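Long-range contacts in putative amidohydrolase (Unidentified, PDB 3FEQ), which probably acts as a zinc-dependent prolidase of the amidohydrolase superfamily, hydrolysing dipeptides that end in proline: residues T6-G11 with V27-E32; A258-M263 with A312-K317; V379-P384 with R397-L402. One frame throughout, in Å; residues are numbered along the deposited sequence.

Interaction 1. Residues T6-G11 with V27-E32; sequences TVLQGG and VVIDGE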
ATOM      1  N   THR C   6      15.424 -57.588   8.459  1.00 69.14           N
ATOM      2  CA  THR C   6      15.841 -57.561   9.860  1.00 70.66           C
ATOM      3  C   THR C   6      14.922 -58.411  10.735  1.00 67.89           C
ATOM      4  O   THR C   6      13.729 -58.531  10.460  1.00 65.01           O
ATOM      5  CB  THR C   6      15.880 -56.110  10.391  1.00 71.44           C
ATOM      6  OG1 THR C   6      16.823 -55.357   9.627  1.00 71.64           O
ATOM      7  CG2 THR C   6      16.289 -56.053  11.865  1.00 70.69           C
ATOM      8  N   VAL C   7      15.488 -59.012  11.778  1.00 61.55           N
ATOM      9  CA  VAL C   7      14.706 -59.781  12.723  1.00 62.14           C
ATOM     10  C   VAL C   7      15.034 -59.398  14.155  1.00 61.03           C
ATOM     11  O   VAL C   7      16.176 -59.531  14.595  1.00 63.30           O
ATOM     12  CB  VAL C   7      14.947 -61.288  12.545  1.00 63.06           C
ATOM     13  CG1 VAL C   7      14.260 -62.072  13.663  1.00 67.83           C
ATOM     14  CG2 VAL C   7      14.459 -61.747  11.180  1.00 55.95           C
ATOM     15  N   LEU C   8      14.024 -58.936  14.882  1.00 56.45           N
ATOM     16  CA  LEU C   8      14.092 -58.939  16.333  1.00 66.78           C
ATOM     17  C   LEU C   8      13.657 -60.303  16.829  1.00 68.94           C
ATOM     18  O   LEU C   8      12.502 -60.682  16.644  1.00 69.15           O
ATOM     19  CB  LEU C   8      13.166 -57.884  16.930  1.00 71.94           C
ATOM     20  CG  LEU C   8      13.392 -56.392  16.681  1.00 69.81           C
ATOM     21  CD1 LEU C   8      14.860 -56.076  16.479  1.00 72.63           C
ATOM     22  CD2 LEU C   8      12.569 -55.909  15.503  1.00 74.11           C
ATOM     23  N   GLN C   9      14.569 -61.025  17.476  1.00 67.81           N
ATOM     24  CA  GLN C   9      14.336 -62.426  17.805  1.00 68.54           C
ATOM     25  C   GLN C   9      14.143 -62.708  19.292  1.00 66.81           C
ATOM     26  O   GLN C   9      14.912 -62.236  20.134  1.00 61.77           O
ATOM     27  CB  GLN C   9      15.435 -63.307  17.223  1.00 69.54           C
ATOM     28  CG  GLN C   9      16.834 -62.778  17.426  1.00 83.89           C
ATOM     29  CD  GLN C   9      17.858 -63.557  16.629  1.00 93.86           C
ATOM     30  OE1 GLN C   9      17.529 -64.189  15.620  1.00 97.16           O
ATOM     31  NE2 GLN C   9      19.112 -63.516  17.076  1.00 92.03           N
ATOM     32  N   GLY C  10      13.097 -63.477  19.596  1.00 65.98           N
ATOM     33  CA  GLY C  10      12.847 -63.977  20.946  1.00 71.11           C
ATOM     34  C   GLY C  10      12.345 -62.908  21.892  1.00 74.87           C
ATOM     35  O   GLY C  10      12.532 -63.011  23.110  1.00 80.32           O
ATOM     36  N   GLY C  11      11.706 -61.884  21.329  1.00 70.02           N
ATOM     37  CA  GLY C  11      11.167 -60.779  22.110  1.00 68.96           C
ATOM     38  C   GLY C  11       9.823 -61.107  22.726  1.00 69.91           C
ATOM     39  O   GLY C  11       9.153 -62.048  22.301  1.00 70.74           O
ATOM     40  N   VAL C  27       9.934 -60.935  15.458  1.00 65.73           N
ATOM     41  CA  VAL C  27       9.299 -59.998  14.542  1.00 61.03           C
ATOM     42  C   VAL C  27      10.210 -59.656  13.367  1.00 60.84           C
ATOM     43  O   VAL C  27      11.344 -59.205  13.548  1.00 60.19           O
ATOM     44  CB  VAL C  27       8.798 -58.727  15.257  1.00 59.50           C
ATOM     45  CG1 VAL C  27       9.663 -58.413  16.437  1.00 64.84           C
ATOM     46  CG2 VAL C  27       8.744 -57.546  14.304  1.00 53.30           C
ATOM     47  N   VAL C  28       9.708 -59.909  12.163  1.00 54.33           N
ATOM     48  CA  VAL C  28      10.521 -59.862  10.959  1.00 58.46           C
ATOM     49  C   VAL C  28      10.210 -58.638  10.108  1.00 62.77           C
ATOM     50  O   VAL C  28       9.098 -58.477   9.597  1.00 58.24           O
ATOM     51  CB  VAL C  28      10.321 -61.113  10.103  1.00 59.39           C
ATOM     52  CG1 VAL C  28      11.319 -61.131   8.964  1.00 52.90           C
ATOM     53  CG2 VAL C  28      10.467 -62.352  10.946  1.00 59.56           C
ATOM     54  N   ILE C  29      11.221 -57.797   9.938  1.00 65.12           N
ATOM     55  CA  ILE C  29      11.081 -56.539   9.218  1.00 67.58           C
ATOM     56  C   ILE C  29      11.641 -56.717   7.822  1.00 72.05           C
ATOM     57  O   ILE C  29      12.786 -57.144   7.670  1.00 78.56           O
ATOM     58  CB  ILE C  29      11.918 -55.413   9.881  1.00 66.17           C
ATOM     59  CG1 ILE C  29      11.715 -55.357  11.401  1.00 65.97           C
ATOM     60  CG2 ILE C  29      11.629 -54.093   9.244  1.00 56.27           C
ATOM     61  CD1 ILE C  29      10.308 -55.075  11.836  1.00 68.54           C
ATOM     62  N   ASP C  30      10.857 -56.365   6.807  1.00 76.05           N
ATOM     63  CA  ASP C  30      11.385 -56.222   5.444  1.00 83.37           C
ATOM     64  C   ASP C  30      11.143 -54.826   4.883  1.00 79.72           C
ATOM     65  O   ASP C  30      10.001 -54.379   4.756  1.00 82.16           O
ATOM     66  CB  ASP C  30      10.806 -57.282   4.491  1.00 91.11           C
ATOM     67  CG  ASP C  30      11.515 -57.313   3.134  1.00101.23           C
ATOM     68  OD1 ASP C  30      10.835 -57.087   2.107  1.00 99.68           O
ATOM     69  OD2 ASP C  30      12.744 -57.570   3.092  1.00114.03           O
ATOM     70  N   GLY C  31      12.229 -54.166   4.498  1.00 74.53           N
ATOM     71  CA  GLY C  31      12.171 -52.780   4.092  1.00 71.08           C
ATOM     72  C   GLY C  31      11.808 -51.941   5.289  1.00 68.48           C
ATOM     73  O   GLY C  31      12.551 -51.880   6.265  1.00 70.50           O
ATOM     74  N   GLU C  32      10.630 -51.340   5.230  1.00 68.27           N
ATOM     75  CA  GLU C  32      10.161 -50.467   6.283  1.00 67.30           C
ATOM     76  C   GLU C  32       8.944 -51.059   6.976  1.00 64.56           C
ATOM     77  O   GLU C  32       8.387 -50.451   7.888  1.00 65.02           O
ATOM     78  CB  GLU C  32       9.813 -49.105   5.699  1.00 67.38           C
ATOM     79  CG  GLU C  32      10.928 -48.494   4.877  1.00 70.26           C
ATOM     80  CD  GLU C  32      10.601 -47.097   4.404  1.00 75.36           C
ATOM     81  OE1 GLU C  32      11.461 -46.472   3.755  1.00 75.04           O
ATOM     82  OE2 GLU C  32       9.484 -46.620   4.689  1.00 86.13           O
TER
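Thr6 to Gln9 and Val27 to Asp30 run antiparallel, their axes 4.7 Å apart at the closest and their directions 166° from one another. Thr6 with Ile29 and Leu8 with Val27 are hydrogen-bonded pairs, each closed by two backbone bonds. The Thr6 N to Ile29 O bond (2.8 Å) is nearly straight, whereas Leu8 N reaches Val27 O at 3.0 Å with an angle of only 142° at the hydrogen. Between them Val7 and Val28 form a non-hydrogen-bonded pair. Strand 5-9 also pairs with strand 48-51 in parallel, and strand 20-30 with strand 33-38, so the contact lies inside a mixed sheet, in what is probably the small β domain that many amidohydrolases carry beside the barrel. Side chains alternate between its faces. On one, Val7 and Val28 lie side by side, Val7 CG2 resting 3.9 Å from Val28 CG1. Thr6, Leu8, Val27 and Ile29 share the other. There Leu8 CB sits 3.6 Å from Val27 CG1, the two side chains pointing the same way. Leu8 CG stands anti to its own carbonyl carbon (chi1 -64°), and CD2 leans toward the neighbouring strand, touching Val27 CG1 and, at 4.2 Å, Ile29 CG1.

Interaction 2. Residues A258-M263 with A312-K317; sequences AAAKLM and ANAGVK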
ATOM      1  N   ALA C 258     -21.111 -33.249  31.050  1.00 45.34           N
ATOM      2  CA  ALA C 258     -21.978 -32.830  29.960  1.00 51.31           C
ATOM      3  C   ALA C 258     -21.215 -32.764  28.652  1.00 53.74           C
ATOM      4  O   ALA C 258     -21.660 -33.292  27.625  1.00 58.67           O
ATOM      5  CB  ALA C 258     -22.586 -31.491  30.257  1.00 48.94           C
ATOM      6  N   ALA C 259     -20.070 -32.092  28.696  1.00 53.29           N
ATOM      7  CA  ALA C 259     -19.241 -31.915  27.510  1.00 50.22           C
ATOM      8  C   ALA C 259     -18.619 -33.245  27.109  1.00 53.88           C
ATOM      9  O   ALA C 259     -18.579 -33.596  25.926  1.00 51.70           O
ATOM     10  CB  ALA C 259     -18.168 -30.886  27.769  1.00 41.60           C
ATOM     11  N   ALA C 260     -18.166 -33.994  28.110  1.00 51.87           N
ATOM     12  CA  ALA C 260     -17.591 -35.305  27.874  1.00 49.38           C
ATOM     13  C   ALA C 260     -18.559 -36.202  27.115  1.00 50.04           C
ATOM     14  O   ALA C 260     -18.192 -36.815  26.114  1.00 47.72           O
ATOM     15  CB  ALA C 260     -17.192 -35.937  29.183  1.00 51.99           C
ATOM     16  N   LYS C 261     -19.806 -36.237  27.573  1.00 51.99           N
ATOM     17  CA  LYS C 261     -20.837 -37.054  26.951  1.00 57.95           C
ATOM     18  C   LYS C 261     -21.030 -36.620  25.501  1.00 49.74           C
ATOM     19  O   LYS C 261     -21.091 -37.456  24.607  1.00 46.52           O
ATOM     20  CB  LYS C 261     -22.148 -36.913  27.730  1.00 65.91           C
ATOM     21  CG  LYS C 261     -22.929 -38.212  28.033  1.00 74.96           C
ATOM     22  CD  LYS C 261     -24.398 -37.895  28.420  1.00 76.57           C
ATOM     23  CE  LYS C 261     -25.010 -38.794  29.495  1.00 80.75           C
ATOM     24  NZ  LYS C 261     -25.989 -39.774  28.953  1.00 75.90           N
ATOM     25  N   LEU C 262     -21.057 -35.307  25.272  1.00 52.48           N
ATOM     26  CA  LEU C 262     -21.156 -34.747  23.918  1.00 47.70           C
ATOM     27  C   LEU C 262     -19.966 -35.116  23.045  1.00 43.02           C
ATOM     28  O   LEU C 262     -20.121 -35.382  21.858  1.00 48.36           O
ATOM     29  CB  LEU C 262     -21.278 -33.231  23.976  1.00 46.34           C
ATOM     30  CG  LEU C 262     -21.559 -32.499  22.668  1.00 47.40           C
ATOM     31  CD1 LEU C 262     -22.958 -32.824  22.168  1.00 57.56           C
ATOM     32  CD2 LEU C 262     -21.412 -31.014  22.907  1.00 49.80           C
ATOM     33  N   MET C 263     -18.784 -35.130  23.646  1.00 44.38           N
ATOM     34  CA  MET C 263     -17.571 -35.555  22.968  1.00 41.06           C
ATOM     35  C   MET C 263     -17.628 -37.012  22.529  1.00 46.37           C
ATOM     36  O   MET C 263     -17.295 -37.333  21.388  1.00 43.93           O
ATOM     37  CB  MET C 263     -16.355 -35.319  23.861  1.00 41.50           C
ATOM     38  CG  MET C 263     -15.399 -34.285  23.313  1.00 47.00           C
ATOM     39  SD  MET C 263     -14.017 -33.939  24.402  1.00 39.04           S
ATOM     40  CE  MET C 263     -14.920 -33.653  25.910  1.00 43.29           C
ATOM     41  N   ALA C 312     -12.800 -41.137  30.912  1.00 47.05           N
ATOM     42  CA  ALA C 312     -12.946 -42.582  30.936  1.00 45.24           C
ATOM     43  C   ALA C 312     -14.408 -42.965  31.100  1.00 51.76           C
ATOM     44  O   ALA C 312     -14.923 -43.823  30.384  1.00 50.00           O
ATOM     45  CB  ALA C 312     -12.132 -43.164  32.059  1.00 44.53           C
ATOM     46  N   ASN C 313     -15.077 -42.303  32.035  1.00 55.00           N
ATOM     47  CA  ASN C 313     -16.467 -42.597  32.341  1.00 55.68           C
ATOM     48  C   ASN C 313     -17.402 -42.375  31.177  1.00 57.85           C
ATOM     49  O   ASN C 313     -18.239 -43.221  30.892  1.00 65.93           O
ATOM     50  CB  ASN C 313     -16.936 -41.774  33.525  1.00 59.30           C
ATOM     51  CG  ASN C 313     -16.332 -42.239  34.816  1.00 65.83           C
ATOM     52  OD1 ASN C 313     -15.849 -43.367  34.914  1.00 72.65           O
ATOM     53  ND2 ASN C 313     -16.328 -41.367  35.813  1.00 78.11           N
ATOM     54  N   ALA C 314     -17.262 -41.241  30.502  1.00 56.87           N
ATOM     55  CA  ALA C 314     -18.080 -40.961  29.331  1.00 51.98           C
ATOM     56  C   ALA C 314     -17.602 -41.732  28.095  1.00 52.53           C
ATOM     57  O   ALA C 314     -18.263 -41.722  27.052  1.00 53.38           O
ATOM     58  CB  ALA C 314     -18.132 -39.472  29.058  1.00 51.47           C
ATOM     59  N   GLY C 315     -16.473 -42.423  28.224  1.00 43.38           N
ATOM     60  CA  GLY C 315     -15.944 -43.221  27.130  1.00 50.91           C
ATOM     61  C   GLY C 315     -15.488 -42.365  25.965  1.00 53.96           C
ATOM     62  O   GLY C 315     -15.889 -42.581  24.820  1.00 54.04           O
ATOM     63  N   VAL C 316     -14.662 -41.374  26.273  1.00 52.26           N
ATOM     64  CA  VAL C 316     -14.048 -40.540  25.260  1.00 47.41           C
ATOM     65  C   VAL C 316     -12.593 -40.945  25.117  1.00 44.47           C
ATOM     66  O   VAL C 316     -11.836 -40.851  26.090  1.00 44.50           O
ATOM     67  CB  VAL C 316     -14.075 -39.072  25.698  1.00 51.26           C
ATOM     68  CG1 VAL C 316     -13.607 -38.184  24.570  1.00 50.87           C
ATOM     69  CG2 VAL C 316     -15.464 -38.682  26.142  1.00 40.03           C
ATOM     70  N   LYS C 317     -12.199 -41.370  23.917  1.00 34.07           N
ATOM     71  CA  LYS C 317     -10.796 -41.757  23.657  1.00 44.16           C
ATOM     72  C   LYS C 317      -9.737 -40.706  24.070  1.00 44.03           C
ATOM     73  O   LYS C 317      -9.873 -39.519  23.779  1.00 43.95           O
ATOM     74  CB  LYS C 317     -10.593 -42.177  22.193  1.00 40.76           C
ATOM     75  CG  LYS C 317     -10.988 -43.620  21.882  1.00 44.54           C
ATOM     76  CD  LYS C 317     -12.290 -43.691  21.103  1.00 50.04           C
ATOM     77  CE  LYS C 317     -12.022 -43.908  19.619  1.00 57.94           C
ATOM     78  NZ  LYS C 317     -13.024 -43.226  18.742  1.00 56.84           N
TER
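Met263, which packs on Val316, is tied into its helix by a backbone bond of 2.8 Å from its N to Ala259 O. No hydrogen bond joins 258-263 to 312-317; the meeting is apolar, between one flank of a helix and the end of another with the chain that leaves it. Ala314 points its methyl at the first helix, and its CB comes to 3.7 Å from Ala260 CB, the two small side chains allowing the backbones to draw close: the CA atoms of Lys261 and Ala314 are 5.3 Å apart. Gly315 then ends helix 302-314 in a Schellman motif, with phi at 67° and its N bonded to Ala312 O at 3.0 Å. Both helices belong to the outer layer of the TIM barrel, and this turn sends the chain inward beside strand 269-271, where Lys317 bonds through its backbone to Val270. Val316 follows the turn and divides its methyls between two residues about one helical turn apart. With CG1 anti to the backbone N (chi1 -172°), that methyl meets Met263 CB at 4.0 Å while CG2 lies against the Ala260 carbonyl. Beyond its CB, Met263 bends at chi3 among Ile238, Val242, Val270 and Tyr311, in the buried layer beneath the helix.

Interaction 3. Residues V379-P384 with R397-L402; sequences VLDGNP and RVEYVL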
ATOM      1  N   VAL C 379      12.440 -51.246  21.867  1.00 50.32           N
ATOM      2  CA  VAL C 379      12.825 -52.396  22.654  1.00 47.35           C
ATOM      3  C   VAL C 379      13.142 -52.017  24.096  1.00 49.07           C
ATOM      4  O   VAL C 379      13.992 -51.176  24.370  1.00 46.34           O
ATOM      5  CB  VAL C 379      13.959 -53.180  21.999  1.00 45.43           C
ATOM      6  CG1 VAL C 379      14.560 -54.168  22.975  1.00 49.59           C
ATOM      7  CG2 VAL C 379      13.444 -53.892  20.774  1.00 32.43           C
ATOM      8  N   LEU C 380      12.454 -52.686  25.010  1.00 54.95           N
ATOM      9  CA  LEU C 380      12.299 -52.228  26.367  1.00 59.10           C
ATOM     10  C   LEU C 380      12.858 -53.282  27.314  1.00 62.66           C
ATOM     11  O   LEU C 380      12.540 -54.461  27.196  1.00 65.29           O
ATOM     12  CB  LEU C 380      10.808 -52.046  26.633  1.00 64.14           C
ATOM     13  CG  LEU C 380      10.284 -50.701  27.104  1.00 67.87           C
ATOM     14  CD1 LEU C 380      11.117 -49.585  26.524  1.00 64.45           C
ATOM     15  CD2 LEU C 380       8.836 -50.568  26.692  1.00 63.04           C
ATOM     16  N   ASP C 381      13.685 -52.847  28.257  1.00 63.37           N
ATOM     17  CA  ASP C 381      14.264 -53.730  29.270  1.00 65.09           C
ATOM     18  C   ASP C 381      13.347 -53.839  30.494  1.00 62.54           C
ATOM     19  O   ASP C 381      13.488 -53.095  31.467  1.00 64.50           O
ATOM     20  CB  ASP C 381      15.642 -53.190  29.686  1.00 77.59           C
ATOM     21  CG  ASP C 381      16.377 -54.104  30.661  1.00 88.60           C
ATOM     22  OD1 ASP C 381      16.504 -55.312  30.377  1.00 99.48           O
ATOM     23  OD2 ASP C 381      16.870 -53.598  31.694  1.00 97.08           O
ATOM     24  N   GLY C 382      12.406 -54.771  30.448  1.00 50.59           N
ATOM     25  CA  GLY C 382      11.443 -54.905  31.522  1.00 47.26           C
ATOM     26  C   GLY C 382      10.048 -54.906  30.952  1.00 53.22           C
ATOM     27  O   GLY C 382       9.868 -54.800  29.744  1.00 54.19           O
ATOM     28  N   ASN C 383       9.056 -55.016  31.823  1.00 56.44           N
ATOM     29  CA  ASN C 383       7.685 -55.153  31.380  1.00 57.64           C
ATOM     30  C   ASN C 383       6.819 -53.994  31.858  1.00 60.45           C
ATOM     31  O   ASN C 383       6.535 -53.874  33.049  1.00 59.14           O
ATOM     32  CB  ASN C 383       7.117 -56.485  31.854  1.00 58.96           C
ATOM     33  CG  ASN C 383       5.640 -56.596  31.611  1.00 69.56           C
ATOM     34  OD1 ASN C 383       5.169 -56.374  30.496  1.00 75.14           O
ATOM     35  ND2 ASN C 383       4.885 -56.898  32.664  1.00 77.06           N
ATOM     36  N   PRO C 384       6.397 -53.131  30.923  1.00 62.94           N
ATOM     37  CA  PRO C 384       5.646 -51.921  31.237  1.00 63.93           C
ATOM     38  C   PRO C 384       4.264 -52.245  31.779  1.00 61.32           C
ATOM     39  O   PRO C 384       3.708 -51.485  32.575  1.00 58.39           O
ATOM     40  CB  PRO C 384       5.540 -51.214  29.882  1.00 60.80           C
ATOM     41  CG  PRO C 384       5.660 -52.289  28.882  1.00 63.71           C
ATOM     42  CD  PRO C 384       6.617 -53.277  29.476  1.00 68.77           C
ATOM     43  N   ARG C 397      15.295 -46.992  30.410  1.00 86.34           N
ATOM     44  CA  ARG C 397      15.156 -48.428  30.173  1.00 82.18           C
ATOM     45  C   ARG C 397      14.765 -48.846  28.743  1.00 79.03           C
ATOM     46  O   ARG C 397      14.245 -49.940  28.534  1.00 78.42           O
ATOM     47  CB  ARG C 397      14.188 -49.029  31.191  1.00 80.74           C
ATOM     48  CG  ARG C 397      14.832 -50.046  32.117  1.00 85.16           C
ATOM     49  CD  ARG C 397      13.908 -50.393  33.275  1.00 96.55           C
ATOM     50  NE  ARG C 397      14.324 -49.760  34.523  1.00107.53           N
ATOM     51  CZ  ARG C 397      13.872 -48.594  34.976  1.00112.52           C
ATOM     52  NH1 ARG C 397      12.971 -47.902  34.294  1.00114.65           N
ATOM     53  NH2 ARG C 397      14.332 -48.118  36.122  1.00119.16           N
ATOM     54  N   VAL C 398      15.039 -47.988  27.761  1.00 73.58           N
ATOM     55  CA  VAL C 398      14.809 -48.310  26.352  1.00 64.10           C
ATOM     56  C   VAL C 398      16.147 -48.390  25.644  1.00 65.17           C
ATOM     57  O   VAL C 398      16.868 -47.404  25.571  1.00 67.78           O
ATOM     58  CB  VAL C 398      13.922 -47.245  25.666  1.00 61.90           C
ATOM     59  CG1 VAL C 398      14.217 -45.863  26.208  1.00 64.71           C
ATOM     60  CG2 VAL C 398      14.102 -47.268  24.163  1.00 60.15           C
ATOM     61  N   GLU C 399      16.504 -49.570  25.153  1.00 68.97           N
ATOM     62  CA  GLU C 399      17.829 -49.735  24.575  1.00 68.80           C
ATOM     63  C   GLU C 399      17.854 -49.871  23.066  1.00 65.74           C
ATOM     64  O   GLU C 399      18.914 -49.745  22.460  1.00 68.75           O
ATOM     65  CB  GLU C 399      18.602 -50.876  25.229  1.00 76.26           C
ATOM     66  CG  GLU C 399      18.036 -52.239  24.962  1.00 91.09           C
ATOM     67  CD  GLU C 399      17.397 -52.823  26.189  1.00111.85           C
ATOM     68  OE1 GLU C 399      16.168 -52.650  26.353  1.00126.80           O
ATOM     69  OE2 GLU C 399      18.133 -53.419  27.006  1.00113.99           O
ATOM     70  N   TYR C 400      16.703 -50.121  22.453  1.00 64.05           N
ATOM     71  CA  TYR C 400      16.626 -50.093  20.994  1.00 63.57           C
ATOM     72  C   TYR C 400      15.451 -49.279  20.494  1.00 58.80           C
ATOM     73  O   TYR C 400      14.331 -49.441  20.968  1.00 62.88           O
ATOM     74  CB  TYR C 400      16.561 -51.503  20.417  1.00 63.26           C
ATOM     75  CG  TYR C 400      17.823 -52.311  20.605  1.00 72.04           C
ATOM     76  CD1 TYR C 400      18.996 -51.970  19.943  1.00 78.40           C
ATOM     77  CD2 TYR C 400      17.837 -53.435  21.421  1.00 72.56           C
ATOM     78  CE1 TYR C 400      20.150 -52.720  20.097  1.00 79.84           C
ATOM     79  CE2 TYR C 400      18.990 -54.183  21.588  1.00 68.36           C
ATOM     80  CZ  TYR C 400      20.139 -53.822  20.922  1.00 70.19           C
ATOM     81  OH  TYR C 400      21.287 -54.562  21.073  1.00 77.17           O
ATOM     82  N   VAL C 401      15.705 -48.405  19.530  1.00 50.67           N
ATOM     83  CA  VAL C 401      14.613 -47.766  18.806  1.00 42.25           C
ATOM     84  C   VAL C 401      14.753 -47.994  17.307  1.00 43.93           C
ATOM     85  O   VAL C 401      15.786 -47.700  16.712  1.00 38.37           O
ATOM     86  CB  VAL C 401      14.510 -46.263  19.114  1.00 38.68           C
ATOM     87  CG1 VAL C 401      13.419 -45.632  18.293  1.00 37.28           C
ATOM     88  CG2 VAL C 401      14.244 -46.031  20.589  1.00 28.42           C
ATOM     89  N   LEU C 402      13.714 -48.558  16.707  1.00 44.79           N
ATOM     90  CA  LEU C 402      13.692 -48.744  15.272  1.00 50.38           C
ATOM     91  C   LEU C 402      12.699 -47.795  14.638  1.00 53.40           C
ATOM     92  O   LEU C 402      11.589 -47.616  15.138  1.00 58.92           O
ATOM     93  CB  LEU C 402      13.306 -50.177  14.929  1.00 53.67           C
ATOM     94  CG  LEU C 402      14.456 -51.127  14.623  1.00 52.70           C
ATOM     95  CD1 LEU C 402      15.193 -51.475  15.890  1.00 46.03           C
ATOM     96  CD2 LEU C 402      13.915 -52.369  13.960  1.00 57.11           C
TER
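Val379 and Tyr400 stand side by side and point the same way, Val379 CB 3.5 Å from Tyr400 CB. The valine approaches the phenol ring at its edge, with CG1 near the ring plane and 3.7 Å from Tyr400 CD2. On the other face Leu380 and Val398 cross obliquely, Leu380 CD1 touching Val398 CB at 3.8 Å. The shift in partners is that of a classic β bulge in this antiparallel pair: Glu399 and Tyr400 both face Val379, whose O accepts a bond from Glu399 N (3.1 Å) and a weak one from Tyr400 N. The bulge sits in the same mixed sheet as strand 5-9, probably on the small β domain, flanked by strand 56-66 beyond Leu380 and by strand 406-410 beyond Tyr400. Glu399 places CG between its backbone N and carbonyl carbon (chi1 67°) and bends at chi2, which turns its carboxylate back across the strands to Asp381 CB. The two carboxylate planes are 86° apart, and Asp381 OD1 lies 4.2 Å from Glu399 OE2, a proximity that might raise the proton affinity of either acid; Lys55 also touches Glu399. Past the bulge, Asp381 N bonds to Arg397 O at 3.0 Å, nearly straight, while Arg397 runs its CG and CD alongside Asp381 O.

In the fold
Interactions 1 and 3 belong to one sheet, although the first comes from the N-terminal end of the chain and the third from the C-terminal end. Their centres are 15 Å apart and they meet where Leu8 CD2 packs on Leu402 CD2 at 4.1 Å, consistent with both ends of the chain contributing to the small β domain. Interaction 2 lies on the barrel, with its centre 39 Å from that of interaction 1 and 33 Å from that of interaction 3. Sequence connects two of the contacts to the zinc site: strand 56-66, which pairs with strand 377-380, carries His65, while the helix of 258-263 follows the strand bearing His251, and 312-317 leads on to Asp323.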